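Local coordinates for protein GTN Reductase (Agrobacterium tumefaciens, PDB 5N6G) that binds FMN and, as an ene-reductase of the Old Yellow Enzyme family, probably reduces carbon-carbon double bonds with NADH or NADPH, at residues Ala8-Ile13 with Lys299-Ala304; Ala66-Leu71 with Gln97-Gly102. All coordinates share one frame; numbering follows the deposited sequence.

Both contacts reach the eight-stranded parallel barrel, but on opposite sides of the centre of the chain; their centres lie about 24 Å apart and their nearest atoms about 11 Å. Contact 1 joins the N-terminal hairpin, which contains strand 8-10, to the start of strand 301-305, the seventh of the barrel. Contact 2 joins the loop between strand 50-57 and helix 74-89 to the last residues of strand 94-99, the third. Along the chain contact 2 is nested within the loop that contact 1 closes. The pair reflects the two ends of a TIM barrel: packing at the N-terminal end of the strands, flavin and ligand binding at the C-terminal end.

Contact 1 of 2, residues Ala8-Ile13 with Lys299-Ala304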
loop_
_atom_site.group_PDB
_atom_site.type_symbol
_atom_site.label_atom_id
_atom_site.label_comp_id
_atom_site.label_asym_id
_atom_site.label_seq_id
_atom_site.Cartn_x
_atom_site.Cartn_y
_atom_site.Cartn_z
ATOM N N ALA A 8 -11.939 -7.284 -15.152
ATOM C CA ALA A 8 -11.613 -5.882 -15.317
ATOM C C ALA A 8 -10.216 -5.752 -15.892
ATOM O O ALA A 8 -9.456 -6.725 -15.978
ATOM C CB ALA A 8 -11.699 -5.134 -13.995
ATOM N N GLN A 9 -9.882 -4.524 -16.269
ATOM C CA GLN A 9 -8.576 -4.202 -16.821
ATOM C C GLN A 9 -8.010 -3.035 -16.033
ATOM O O GLN A 9 -8.676 -2.005 -15.884
ATOM C CB GLN A 9 -8.687 -3.846 -18.312
ATOM C CG GLN A 9 -7.343 -3.723 -19.024
ATOM C CD GLN A 9 -6.721 -5.076 -19.311
ATOM O OE1 GLN A 9 -7.422 -6.075 -19.437
ATOM N NE2 GLN A 9 -5.403 -5.108 -19.450
ATOM N N ALA A 10 -6.804 -3.194 -15.512
ATOM C CA ALA A 10 -6.109 -2.118 -14.806
ATOM C C ALA A 10 -4.855 -1.845 -15.620
ATOM O O ALA A 10 -3.864 -2.556 -15.472
ATOM C CB ALA A 10 -5.771 -2.506 -13.372
ATOM N N GLY A 11 -4.913 -0.863 -16.501
ATOM C CA GLY A 11 -3.769 -0.592 -17.355
ATOM C C GLY A 11 -3.447 -1.820 -18.186
ATOM O O GLY A 11 -4.291 -2.318 -18.940
ATOM N N ASP A 12 -2.229 -2.342 -18.034
ATOM C CA ASP A 12 -1.787 -3.535 -18.747
ATOM C C ASP A 12 -2.177 -4.833 -18.058
ATOM O O ASP A 12 -1.878 -5.906 -18.594
ATOM C CB ASP A 12 -0.260 -3.528 -18.916
ATOM C CG ASP A 12 0.243 -2.320 -19.677
ATOM O OD1 ASP A 12 -0.515 -1.785 -20.506
ATOM O OD2 ASP A 12 1.399 -1.908 -19.443
ATOM N N ILE A 13 -2.830 -4.771 -16.901
ATOM C CA ILE A 13 -3.088 -5.950 -16.085
ATOM C C ILE A 13 -4.549 -6.354 -16.249
ATOM O O ILE A 13 -5.455 -5.567 -15.953
ATOM C CB ILE A 13 -2.760 -5.686 -14.608
ATOM C CG1 ILE A 13 -1.349 -5.097 -14.482
ATOM C CG2 ILE A 13 -2.847 -6.983 -13.826
ATOM C CD1 ILE A 13 -1.010 -4.591 -13.099
ATOM N N LYS A 299 -8.070 7.101 -16.521
ATOM C CA LYS A 299 -8.722 5.879 -16.964
ATOM C C LYS A 299 -8.307 4.665 -16.142
ATOM O O LYS A 299 -8.706 3.545 -16.481
ATOM C CB LYS A 299 -8.423 5.654 -18.450
ATOM C CG LYS A 299 -8.974 6.739 -19.373
ATOM C CD LYS A 299 -10.480 6.698 -19.460
ATOM C CE LYS A 299 -11.020 7.638 -20.547
ATOM N NZ LYS A 299 -10.867 9.098 -20.227
ATOM N N GLY A 300 -7.539 4.860 -15.073
ATOM C CA GLY A 300 -7.150 3.762 -14.219
ATOM C C GLY A 300 -8.350 3.131 -13.548
ATOM O O GLY A 300 -9.400 3.744 -13.372
ATOM N N LEU A 301 -8.163 1.886 -13.143
ATOM C CA LEU A 301 -9.185 1.185 -12.381
ATOM C C LEU A 301 -9.315 1.833 -11.004
ATOM O O LEU A 301 -8.313 2.072 -10.320
ATOM C CB LEU A 301 -8.798 -0.293 -12.241
ATOM C CG LEU A 301 -9.905 -1.218 -11.762
ATOM C CD1 LEU A 301 -10.909 -1.433 -12.869
ATOM C CD2 LEU A 301 -9.322 -2.546 -11.294
ATOM N N TRP A 302 -10.541 2.130 -10.599
ATOM C CA TRP A 302 -10.799 2.816 -9.339
ATOM C C TRP A 302 -11.141 1.756 -8.291
ATOM O O TRP A 302 -12.253 1.199 -8.300
ATOM C CB TRP A 302 -11.944 3.813 -9.492
ATOM C CG TRP A 302 -12.056 4.750 -8.346
ATOM C CD1 TRP A 302 -12.874 4.620 -7.253
ATOM C CD2 TRP A 302 -11.318 5.964 -8.149
ATOM N NE1 TRP A 302 -12.684 5.676 -6.394
ATOM C CE2 TRP A 302 -11.738 6.516 -6.922
ATOM C CE3 TRP A 302 -10.356 6.646 -8.900
ATOM C CZ2 TRP A 302 -11.245 7.724 -6.441
ATOM C CZ3 TRP A 302 -9.840 7.814 -8.406
ATOM C CH2 TRP A 302 -10.277 8.342 -7.189
ATOM N N ILE A 303 -10.198 1.506 -7.384
ATOM C CA ILE A 303 -10.288 0.441 -6.392
ATOM C C ILE A 303 -10.540 1.098 -5.051
ATOM O O ILE A 303 -9.764 1.952 -4.628
ATOM C CB ILE A 303 -9.002 -0.403 -6.318
ATOM C CG1 ILE A 303 -8.599 -0.953 -7.689
ATOM C CG2 ILE A 303 -9.188 -1.483 -5.268
ATOM C CD1 ILE A 303 -7.231 -1.667 -7.672
ATOM N N ALA A 304 -11.596 0.692 -4.375
ATOM C CA ALA A 304 -11.953 1.295 -3.102
ATOM C C ALA A 304 -11.765 0.294 -1.982
ATOM O O ALA A 304 -11.910 -0.908 -2.176
ATOM C CB ALA A 304 -13.403 1.773 -3.091
HETATM O O HOH W 1 -7.214 0.836 -16.936
#
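Leu301 lays its side chain along the start of the N-terminal hairpin, meeting the methyl groups of Ala8 and Ala10. Its CB lies 3.9 Å from Ala10 CB, while the CD1 branch extends to Ala8 CB, also at 3.9 Å. With CG anti to the backbone N (chi1 -166°), the CB-CG-CD1 arm runs along strand 8-10 from Ala10 back toward Ala8, while CD2 branches off it toward Ala10; CD1 also packs against the backbone, 3.8 Å from Gln9 O. Alanine suits both positions because a short methyl lets leucine come close to the main chain. The strands cross at 100°, so they pair through no backbone hydrogen bond. A water joins the two segments just outside the strands: it accepts from Gly11 N and donates to Lys299 O, with a weak bond to Gln9 O. Gln9 turns its amide from the barrel strand and bonds back over the turn, NE2 donating to Gly11 O at 3.0 Å. Gly11 occupies the first corner of a type II' turn, where its positive phi of 60° is easy without a side chain. The hairpin of strands 8-10 and 13-15 thus packs on the N-terminal end of the barrel, as is usual in this family. There Leu301 also touches Leu15 and Phe263, while its backbone bonds to Ile264 and to Ala262, just ahead of strand 263-267, join the neighbouring barrel strands.

Contact 2 of 2, residues Ala66-Leu71 with Gln97-Gly102; sequences ADVPGL and QIWHVG. With FMN (flavin mononucleotide), chain B; 8OZ (2-Phenylacrylic acid), chain C.
The irregular loop 66-71 passes the end of strand 94-99 without a backbone hydrogen bond between the segments, coming nearest at Leu71 and Ile98, whose CA atoms are 8.1 Å apart. Side chains bridge the gap at two places. Leu71 CD1 meets Ile98 CG2 at 3.6 Å, the two aliphatic chains crossing at about a right angle; branched apolar residues suit this buried junction. Val68, whose CG1 stands anti to its own N (chi1 167°), sets that methyl against the edge of the Trp99 indole, 4.0 Å from CZ3 and near the ring plane. A compact branched residue fits beside the broad ring here, while Val101 CG1 packs over one face toward its rim. Trp99 CZ2 lies 3.2 Å from the terminal alkene carbon C of 2-phenylacrylic acid, so the indole that Val68 borders is also a wall of the ligand pocket. Gln97 points its extended side chain at the flavin, and its amide matches the pyrimidine edge in a pair of bonds: FMN N3 donates to OE1 and NE2 donates to FMN O2, each 2.9 Å long, the latter nearly straight at 171°. Around the contact, Leu71 and Val68 rest on strand 50-57, Ile98 packs on Tyr160 of helix 150-169 and on Val175 of strand 174-178, and Trp99 stacks with His178 at the end of that strand.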
loop_
_atom_site.group_PDB
_atom_site.type_symbol
_atom_site.label_atom_id
_atom_site.label_comp_id
_atom_site.label_asym_id
_atom_site.label_seq_id
_atom_site.Cartn_x
_atom_site.Cartn_y
_atom_site.Cartn_z
ATOM N N ALA A 66 10.045 -4.830 11.892
ATOM C CA ALA A 66 10.858 -6.026 11.759
ATOM C C ALA A 66 10.153 -7.116 10.951
ATOM O O ALA A 66 8.921 -7.209 10.901
ATOM C CB ALA A 66 11.206 -6.586 13.134
ATOM N N ASP A 67 10.973 -7.953 10.314
ATOM C CA ASP A 67 10.535 -9.164 9.625
ATOM C C ASP A 67 9.582 -8.856 8.472
ATOM O O ASP A 67 8.668 -9.636 8.189
ATOM C CB ASP A 67 9.906 -10.160 10.614
ATOM C CG ASP A 67 10.928 -10.723 11.609
ATOM O OD1 ASP A 67 12.144 -10.565 11.407
ATOM O OD2 ASP A 67 10.513 -11.307 12.621
ATOM N N VAL A 68 9.804 -7.724 7.810
ATOM C CA VAL A 68 9.041 -7.310 6.640
ATOM C C VAL A 68 9.855 -7.629 5.393
ATOM O O VAL A 68 11.050 -7.281 5.344
ATOM C CB VAL A 68 8.724 -5.810 6.699
ATOM C CG1 VAL A 68 8.229 -5.282 5.380
ATOM C CG2 VAL A 68 7.725 -5.537 7.805
ATOM N N PRO A 69 9.263 -8.260 4.383
ATOM C CA PRO A 69 10.027 -8.599 3.177
ATOM C C PRO A 69 10.281 -7.348 2.355
ATOM O O PRO A 69 9.413 -6.492 2.223
ATOM C CB PRO A 69 9.094 -9.560 2.434
ATOM C CG PRO A 69 7.751 -9.076 2.804
ATOM C CD PRO A 69 7.856 -8.667 4.253
ATOM N N GLY A 70 11.484 -7.249 1.789
ATOM C CA GLY A 70 11.851 -6.130 0.951
ATOM C C GLY A 70 12.097 -6.498 -0.505
ATOM O O GLY A 70 11.889 -7.630 -0.939
ATOM N N LEU A 71 12.557 -5.494 -1.269
ATOM C CA LEU A 71 12.943 -5.669 -2.664
ATOM C C LEU A 71 14.402 -5.296 -2.907
ATOM O O LEU A 71 14.785 -5.042 -4.047
ATOM C CB LEU A 71 12.024 -4.845 -3.563
ATOM C CG LEU A 71 10.655 -5.487 -3.752
ATOM C CD1 LEU A 71 9.702 -4.472 -4.377
ATOM C CD2 LEU A 71 10.752 -6.740 -4.598
ATOM N N GLN A 97 3.429 -3.810 -3.352
ATOM C CA GLN A 97 3.206 -2.498 -2.742
ATOM C C GLN A 97 4.560 -1.955 -2.303
ATOM O O GLN A 97 5.033 -2.261 -1.211
ATOM C CB GLN A 97 2.235 -2.558 -1.563
ATOM C CG GLN A 97 1.910 -1.128 -1.132
ATOM C CD GLN A 97 1.119 -0.979 0.143
ATOM O OE1 GLN A 97 1.475 -1.503 1.202
ATOM N NE2 GLN A 97 0.067 -0.192 0.066
ATOM N N ILE A 98 5.172 -1.121 -3.133
ATOM C CA ILE A 98 6.537 -0.679 -2.864
ATOM C C ILE A 98 6.493 0.498 -1.893
ATOM O O ILE A 98 5.714 1.448 -2.056
ATOM C CB ILE A 98 7.293 -0.367 -4.169
ATOM C CG1 ILE A 98 6.642 0.751 -4.993
ATOM C CG2 ILE A 98 7.450 -1.684 -4.990
ATOM C CD1 ILE A 98 7.487 1.114 -6.256
ATOM N N TRP A 99 7.320 0.426 -0.861
ATOM C CA TRP A 99 7.090 1.145 0.380
ATOM C C TRP A 99 8.339 1.892 0.834
ATOM O O TRP A 99 9.452 1.395 0.704
ATOM C CB TRP A 99 6.706 0.137 1.425
ATOM C CG TRP A 99 6.109 0.604 2.707
ATOM C CD1 TRP A 99 5.556 1.818 2.998
ATOM C CD2 TRP A 99 5.943 -0.209 3.869
ATOM N NE1 TRP A 99 5.057 1.805 4.285
ATOM C CE2 TRP A 99 5.286 0.573 4.843
ATOM C CE3 TRP A 99 6.291 -1.528 4.176
ATOM C CZ2 TRP A 99 4.960 0.068 6.090
ATOM C CZ3 TRP A 99 5.981 -2.029 5.403
ATOM C CH2 TRP A 99 5.331 -1.233 6.362
ATOM N N HIS A 100 8.139 3.082 1.376
ATOM C CA HIS A 100 9.142 3.766 2.177
ATOM C C HIS A 100 8.407 4.370 3.358
ATOM O O HIS A 100 7.479 5.170 3.183
ATOM C CB HIS A 100 9.898 4.853 1.383
ATOM C CG HIS A 100 11.133 5.338 2.058
ATOM N ND1 HIS A 100 11.145 5.845 3.338
ATOM C CD2 HIS A 100 12.412 5.392 1.616
ATOM C CE1 HIS A 100 12.386 6.166 3.665
ATOM N NE2 HIS A 100 13.171 5.913 2.633
ATOM N N VAL A 101 8.818 3.994 4.559
ATOM C CA VAL A 101 8.116 4.423 5.766
ATOM C C VAL A 101 8.436 5.835 6.223
ATOM O O VAL A 101 7.720 6.363 7.086
ATOM C CB VAL A 101 8.418 3.520 6.970
ATOM C CG1 VAL A 101 7.954 2.114 6.668
ATOM C CG2 VAL A 101 9.896 3.540 7.332
ATOM N N GLY A 102 9.488 6.450 5.702
ATOM C CA GLY A 102 9.902 7.745 6.220
ATOM C C GLY A 102 10.138 7.721 7.713
ATOM O O GLY A 102 10.885 6.892 8.238
HETATM N N1 FMN B . -2.340 -0.962 4.390
HETATM C C2 FMN B . -1.320 -0.754 3.495
HETATM O O2 FMN B . -1.392 0.126 2.607
HETATM N N3 FMN B . -0.198 -1.552 3.550
HETATM C C4 FMN B . 0.040 -2.552 4.474
HETATM O O4 FMN B . 1.059 -3.239 4.407
HETATM C C4A FMN B . -1.025 -2.743 5.433
HETATM N N5 FMN B . -0.893 -3.695 6.322
HETATM C C5A FMN B . -1.983 -3.975 7.128
HETATM C C6 FMN B . -1.902 -5.056 7.998
HETATM C C7 FMN B . -3.002 -5.453 8.744
HETATM C C7M FMN B . -2.874 -6.653 9.650
HETATM C C8 FMN B . -4.210 -4.754 8.636
HETATM C C8M FMN B . -5.438 -5.195 9.383
HETATM C C9 FMN B . -4.292 -3.654 7.784
HETATM C C9A FMN B . -3.188 -3.269 7.025
HETATM N N10 FMN B . -3.273 -2.233 6.070
HETATM C C10 FMN B . -2.200 -1.926 5.279
HETATM C "C1'" FMN B . -4.587 -1.624 5.818
HETATM C "C2'" FMN B . -5.445 -2.525 4.939
HETATM O "O2'" FMN B . -4.877 -2.645 3.630
HETATM C "C3'" FMN B . -6.888 -2.039 4.806
HETATM O "O3'" FMN B . -6.897 -0.699 4.319
HETATM C "C4'" FMN B . -7.672 -2.081 6.117
HETATM O "O4'" FMN B . -7.573 -3.377 6.711
HETATM C "C5'" FMN B . -9.123 -1.676 5.933
HETATM O "O5'" FMN B . -9.796 -2.602 5.055
HETATM P P FMN B . -10.826 -3.755 5.552
HETATM O O1P FMN B . -11.975 -3.017 6.204
HETATM O O2P FMN B . -10.052 -4.576 6.570
HETATM O O3P FMN B . -11.184 -4.491 4.313
HETATM C C4 8OZ C . -0.281 -2.366 10.046
HETATM C C5 8OZ C . 0.889 -2.648 10.712
HETATM C C6 8OZ C . 2.088 -2.206 10.201
HETATM C C7 8OZ C . 2.123 -1.496 9.014
HETATM C C8 8OZ C . 0.003 0.523 6.688
HETATM C C 8OZ C . 1.921 -0.892 6.102
HETATM O O 8OZ C . -0.087 0.975 5.572
HETATM C C1 8OZ C . 0.997 -0.559 6.991
HETATM C C2 8OZ C . 0.950 -1.221 8.325
HETATM C C3 8OZ C . -0.260 -1.652 8.862
HETATM O O1 8OZ C . -0.732 0.956 7.684
#